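Local coordinates for putative trimethylamine methyltransferase (Rhizobium meliloti, PDB 4YYC), which is a putative trimethylamine methyltransferase, probably transferring a methyl group, at residues S40-E52 against R126-A138. Numbering follows the deposited sequence. Where two conformers were deposited one is given.
Sequences SLPYIQRRIREYE and RNAQIGGKATVFA
A short antiparallel strand pair joins Ile44 and Gln45 to strand 134-137, making 44-45 an outer strand of a small mixed sheet. Ile44 and Thr135 form its hydrogen-bonded pair, with Ile44 N to Thr135 O at 3.0 Å and Thr135 N to Ile44 O at 2.9 Å, and Arg46 N extends the ladder to Lys133 O at 2.8 Å. Beside Thr135, Ile44 CD1 touches Phe137 CE2 at 3.5 Å. The case illustrates how an arginine can tie down a turn. The chain of Arg46 bends at its third torsion (chi3 -83°), laying the guanidinium beneath Lys133 O. Arg46 NE meets Thr135 OG1 in the guanidinium plane at 2.8 Å. Arg46 NH1 bridges two oxygens tilted from that plane: Gly132 O (3.0 Å), met on a lone pair, and Ala134 O (2.9 Å), met from above its carbonyl plane; Asn387 also donates to both. A leucine here would probably leave Thr135 OG1 and the two carbonyls with fewer partners and the type II' turn less firmly held. Beyond the turn, Glu50 OE2 meets Lys133 NZ in a 3.3 Å salt bridge. The Tyr43 ring lies across the backbone at Gln129, whose CB makes a CH-pi contact with its face. Charge and backbone bonds thus hold the turn, while Tyr43 and Ile44 pack along the strands.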
loop_
_atom_site.group_PDB
_atom_site.type_symbol
_atom_site.label_atom_id
_atom_site.label_comp_id
_atom_site.label_asym_id
_atom_site.label_seq_id
_atom_site.Cartn_x
_atom_site.Cartn_y
_atom_site.Cartn_z
ATOM N N SER A 40 19.352 -16.083 -0.917
ATOM C CA SER A 40 19.012 -14.783 -1.429
ATOM C C SER A 40 18.472 -14.903 -2.864
ATOM O O SER A 40 18.975 -15.708 -3.643
ATOM C CB SER A 40 20.230 -13.858 -1.359
ATOM O OG SER A 40 20.314 -13.336 -0.031
ATOM N N LEU A 41 17.485 -14.077 -3.187
ATOM C CA LEU A 41 16.889 -13.968 -4.514
ATOM C C LEU A 41 17.587 -12.865 -5.310
ATOM O O LEU A 41 18.047 -11.880 -4.767
ATOM C CB LEU A 41 15.400 -13.632 -4.393
ATOM C CG LEU A 41 14.560 -14.622 -3.611
ATOM C CD1 LEU A 41 13.098 -14.187 -3.643
ATOM C CD2 LEU A 41 14.737 -16.014 -4.175
ATOM N N PRO A 42 17.657 -13.011 -6.638
ATOM C CA PRO A 42 18.222 -11.937 -7.446
ATOM C C PRO A 42 17.251 -10.781 -7.569
ATOM O O PRO A 42 16.105 -10.853 -7.097
ATOM C CB PRO A 42 18.430 -12.593 -8.800
ATOM C CG PRO A 42 17.373 -13.582 -8.843
ATOM C CD PRO A 42 17.188 -14.123 -7.455
ATOM N N TYR A 43 17.733 -9.693 -8.134
ATOM C CA TYR A 43 16.936 -8.501 -8.349
ATOM C C TYR A 43 15.586 -8.828 -8.983
ATOM O O TYR A 43 15.467 -9.743 -9.778
ATOM C CB TYR A 43 17.700 -7.460 -9.177
ATOM C CG TYR A 43 17.970 -7.822 -10.591
ATOM C CD1 TYR A 43 19.091 -8.563 -10.941
ATOM C CD2 TYR A 43 17.084 -7.470 -11.611
ATOM C CE1 TYR A 43 19.325 -8.901 -12.249
ATOM C CE2 TYR A 43 17.316 -7.819 -12.921
ATOM C CZ TYR A 43 18.439 -8.530 -13.227
ATOM O OH TYR A 43 18.695 -8.893 -14.538
ATOM N N ILE A 44 14.594 -8.037 -8.621
ATOM C CA ILE A 44 13.252 -8.189 -9.176
ATOM C C ILE A 44 13.228 -7.788 -10.659
ATOM O O ILE A 44 13.752 -6.737 -11.027
ATOM C CB ILE A 44 12.256 -7.269 -8.422
ATOM C CG1 ILE A 44 12.068 -7.778 -6.977
ATOM C CG2 ILE A 44 10.957 -7.186 -9.169
ATOM C CD1 ILE A 44 11.485 -6.755 -6.074
ATOM N N GLN A 45 12.577 -8.619 -11.479
ATOM C CA GLN A 45 12.247 -8.245 -12.848
ATOM C C GLN A 45 10.732 -8.118 -12.875
ATOM O O GLN A 45 10.030 -9.128 -12.846
ATOM C CB GLN A 45 12.702 -9.296 -13.856
ATOM C CG GLN A 45 14.192 -9.351 -13.929
ATOM C CD GLN A 45 14.698 -10.374 -14.909
ATOM O OE1 GLN A 45 14.183 -10.493 -16.038
ATOM N NE2 GLN A 45 15.739 -11.094 -14.520
ATOM N N ARG A 46 10.228 -6.889 -12.925
ATOM C CA ARG A 46 8.781 -6.660 -12.873
ATOM C C ARG A 46 8.061 -7.130 -14.104
ATOM O O ARG A 46 8.493 -6.813 -15.216
ATOM C CB ARG A 46 8.460 -5.160 -12.651
ATOM C CG ARG A 46 8.670 -4.686 -11.223
ATOM C CD ARG A 46 8.518 -3.182 -11.100
ATOM N NE ARG A 46 9.768 -2.499 -11.481
ATOM C CZ ARG A 46 10.004 -1.838 -12.618
ATOM N NH1 ARG A 46 11.191 -1.312 -12.787
ATOM N NH2 ARG A 46 9.088 -1.694 -13.575
ATOM N N ARG A 47 7.009 -7.932 -13.898
ATOM C CA ARG A 47 6.128 -8.387 -14.978
ATOM C C ARG A 47 4.845 -7.577 -14.947
ATOM O O ARG A 47 4.053 -7.631 -15.884
ATOM C CB ARG A 47 5.799 -9.874 -14.837
ATOM C CG ARG A 47 6.990 -10.809 -14.708
ATOM C CD ARG A 47 7.976 -10.644 -15.832
ATOM N NE ARG A 47 9.014 -11.666 -15.757
ATOM C CZ ARG A 47 10.248 -11.502 -16.210
ATOM N NH1 ARG A 47 11.123 -12.481 -16.091
ATOM N NH2 ARG A 47 10.601 -10.356 -16.774
ATOM N N ILE A 48 4.632 -6.843 -13.867
ATOM C CA ILE A 48 3.486 -5.994 -13.677
ATOM C C ILE A 48 3.771 -4.615 -14.277
ATOM O O ILE A 48 4.936 -4.266 -14.540
ATOM C CB ILE A 48 3.097 -5.871 -12.175
ATOM C CG1 ILE A 48 4.258 -5.354 -11.338
ATOM C CG2 ILE A 48 2.682 -7.234 -11.640
ATOM C CD1 ILE A 48 3.814 -5.063 -9.899
ATOM N N ARG A 49 2.701 -3.848 -14.502
ATOM C CA ARG A 49 2.693 -2.513 -15.109
ATOM C C ARG A 49 3.061 -1.421 -14.139
ATOM O O ARG A 49 2.872 -1.591 -12.909
ATOM C CB ARG A 49 1.267 -2.162 -15.593
ATOM C CG ARG A 49 0.800 -2.995 -16.737
ATOM C CD ARG A 49 -0.620 -2.645 -17.087
ATOM N NE ARG A 49 -1.258 -3.850 -17.556
ATOM C CZ ARG A 49 -2.345 -3.874 -18.292
ATOM N NH1 ARG A 49 -2.914 -2.736 -18.660
ATOM N NH2 ARG A 49 -2.849 -5.032 -18.662
ATOM N N GLU A 50 3.549 -0.294 -14.666
ATOM C CA GLU A 50 3.777 0.917 -13.862
ATOM C C GLU A 50 2.475 1.706 -13.701
ATOM O O GLU A 50 1.695 1.853 -14.650
ATOM C CB GLU A 50 4.846 1.820 -14.489
ATOM C CG GLU A 50 6.138 1.067 -14.821
ATOM C CD GLU A 50 6.194 0.544 -16.269
ATOM O OE1 GLU A 50 5.142 0.219 -16.898
ATOM O OE2 GLU A 50 7.325 0.466 -16.795
ATOM N N TYR A 51 2.185 2.151 -12.475
ATOM C CA TYR A 51 1.019 2.965 -12.220
ATOM C C TYR A 51 1.343 4.429 -12.465
ATOM O O TYR A 51 2.366 4.933 -11.923
ATOM C CB TYR A 51 0.600 2.788 -10.757
ATOM C CG TYR A 51 -0.696 3.501 -10.486
ATOM C CD1 TYR A 51 -1.887 3.026 -11.013
ATOM C CD2 TYR A 51 -0.755 4.617 -9.667
ATOM C CE1 TYR A 51 -3.071 3.662 -10.787
ATOM C CE2 TYR A 51 -1.955 5.264 -9.417
ATOM C CZ TYR A 51 -3.125 4.776 -9.954
ATOM O OH TYR A 51 -4.333 5.364 -9.739
ATOM N N GLU A 52 0.492 5.092 -13.233
ATOM C CA GLU A 52 0.664 6.481 -13.685
ATOM C C GLU A 52 -0.363 7.390 -13.064
ATOM O O GLU A 52 -1.526 7.010 -12.963
ATOM C CB GLU A 52 0.416 6.599 -15.159
ATOM C CG GLU A 52 1.158 5.610 -15.980
ATOM C CD GLU A 52 1.046 5.913 -17.462
ATOM O OE1 GLU A 52 -0.004 6.392 -17.994
ATOM O OE2 GLU A 52 2.025 5.642 -18.114
ATOM N N ARG A 126 25.319 -12.127 -7.710
ATOM C CA ARG A 126 24.582 -11.076 -7.029
ATOM C C ARG A 126 24.557 -9.779 -7.816
ATOM O O ARG A 126 24.109 -8.770 -7.323
ATOM C CB ARG A 126 25.110 -10.861 -5.628
ATOM C CG ARG A 126 25.182 -12.177 -4.870
ATOM C CD ARG A 126 24.599 -12.059 -3.515
ATOM N NE ARG A 126 24.729 -13.255 -2.679
ATOM C CZ ARG A 126 24.008 -14.362 -2.789
ATOM N NH1 ARG A 126 23.106 -14.520 -3.759
ATOM N NH2 ARG A 126 24.201 -15.334 -1.904
ATOM N N ASN A 127 25.042 -9.795 -9.061
ATOM C CA ASN A 127 24.950 -8.599 -9.903
ATOM C C ASN A 127 23.491 -8.162 -10.001
ATOM O O ASN A 127 22.603 -9.014 -10.006
ATOM C CB ASN A 127 25.441 -8.877 -11.329
ATOM C CG ASN A 127 26.949 -9.052 -11.437
ATOM O OD1 ASN A 127 27.715 -8.898 -10.474
ATOM N ND2 ASN A 127 27.389 -9.433 -12.645
ATOM N N ALA A 128 23.252 -6.855 -10.102
ATOM C CA ALA A 128 21.881 -6.306 -10.159
ATOM C C ALA A 128 21.746 -5.378 -11.329
ATOM O O ALA A 128 22.601 -4.544 -11.548
ATOM C CB ALA A 128 21.549 -5.556 -8.896
ATOM N N GLN A 129 20.677 -5.509 -12.074
ATOM C CA GLN A 129 20.373 -4.565 -13.124
ATOM C C GLN A 129 19.823 -3.303 -12.517
ATOM O O GLN A 129 18.875 -3.379 -11.747
ATOM C CB GLN A 129 19.367 -5.121 -14.157
ATOM C CG GLN A 129 19.015 -4.101 -15.242
ATOM C CD GLN A 129 18.079 -4.650 -16.293
ATOM O OE1 GLN A 129 18.458 -5.619 -16.962
ATOM N NE2 GLN A 129 16.865 -4.033 -16.498
ATOM N N ILE A 130 20.304 -2.156 -13.004
ATOM C CA ILE A 130 19.755 -0.859 -12.618
ATOM C C ILE A 130 19.116 -0.237 -13.851
ATOM O O ILE A 130 19.801 0.071 -14.811
ATOM C CB ILE A 130 20.858 0.056 -12.040
ATOM C CG1 ILE A 130 21.307 -0.466 -10.656
ATOM C CG2 ILE A 130 20.372 1.478 -11.863
ATOM C CD1 ILE A 130 20.284 -0.379 -9.533
ATOM N N GLY A 131 17.777 -0.119 -13.837
ATOM C CA GLY A 131 17.038 0.427 -14.962
ATOM C C GLY A 131 16.034 -0.541 -15.540
ATOM O O GLY A 131 15.977 -1.732 -15.180
ATOM N N GLY A 132 15.205 -0.010 -16.424
ATOM C CA GLY A 132 14.195 -0.795 -17.112
ATOM C C GLY A 132 13.168 -1.389 -16.192
ATOM O O GLY A 132 12.685 -0.713 -15.284
ATOM N N LYS A 133 12.911 -2.683 -16.375
ATOM C CA LYS A 133 11.920 -3.401 -15.546
ATOM C C LYS A 133 12.444 -3.914 -14.219
ATOM O O LYS A 133 11.718 -4.533 -13.482
ATOM C CB LYS A 133 11.281 -4.567 -16.351
ATOM C CG LYS A 133 10.545 -4.138 -17.614
ATOM C CD LYS A 133 9.350 -3.268 -17.287
ATOM C CE LYS A 133 8.583 -2.929 -18.540
ATOM N NZ LYS A 133 7.211 -2.482 -18.253
ATOM N N ALA A 134 13.684 -3.610 -13.879
ATOM C CA ALA A 134 14.296 -4.161 -12.687
ATOM C C ALA A 134 13.982 -3.318 -11.458
ATOM O O ALA A 134 13.754 -2.101 -11.576
ATOM C CB ALA A 134 15.802 -4.261 -12.882
ATOM N N THR A 135 13.974 -3.974 -10.307
ATOM C CA THR A 135 13.849 -3.287 -9.004
ATOM C C THR A 135 14.863 -3.898 -8.062
ATOM O O THR A 135 14.944 -5.116 -7.920
ATOM C CB THR A 135 12.413 -3.386 -8.441
ATOM O OG1 THR A 135 11.530 -2.636 -9.272
ATOM C CG2 THR A 135 12.321 -2.828 -7.017
ATOM N N VAL A 136 15.659 -3.011 -7.428
ATOM C CA VAL A 136 16.739 -3.406 -6.544
ATOM C C VAL A 136 16.523 -2.710 -5.195
ATOM O O VAL A 136 16.529 -1.488 -5.110
ATOM C CB VAL A 136 18.086 -2.948 -7.153
ATOM C CG1 VAL A 136 19.245 -3.219 -6.225
ATOM C CG2 VAL A 136 18.310 -3.634 -8.500
ATOM N N PHE A 137 16.426 -3.505 -4.130
ATOM C CA PHE A 137 16.222 -3.006 -2.778
ATOM C C PHE A 137 17.561 -2.872 -2.057
ATOM O O PHE A 137 18.384 -3.810 -2.054
ATOM C CB PHE A 137 15.353 -3.940 -1.969
ATOM C CG PHE A 137 13.935 -4.039 -2.450
ATOM C CD1 PHE A 137 13.231 -2.928 -2.825
ATOM C CD2 PHE A 137 13.281 -5.283 -2.456
ATOM C CE1 PHE A 137 11.884 -3.043 -3.222
ATOM C CE2 PHE A 137 11.951 -5.393 -2.841
ATOM C CZ PHE A 137 11.258 -4.280 -3.230
ATOM N N ALA A 138 17.731 -1.760 -1.334
ATOM C CA ALA A 138 18.901 -1.508 -0.491
ATOM C C ALA A 138 18.468 -1.053 0.882
ATOM O O ALA A 138 17.358 -0.504 1.037
ATOM C CB ALA A 138 19.789 -0.437 -1.060
HETATM O O HOH W 1 21.517 -16.913 -3.579
HETATM O O HOH W 2 21.985 -17.015 -0.493
HETATM O O HOH W 3 20.551 -9.322 -7.901
HETATM O O HOH W 4 17.055 -7.938 -16.442
HETATM O O HOH W 5 9.617 0.224 -15.631
HETATM O O HOH W 6 6.396 -4.783 -17.004
#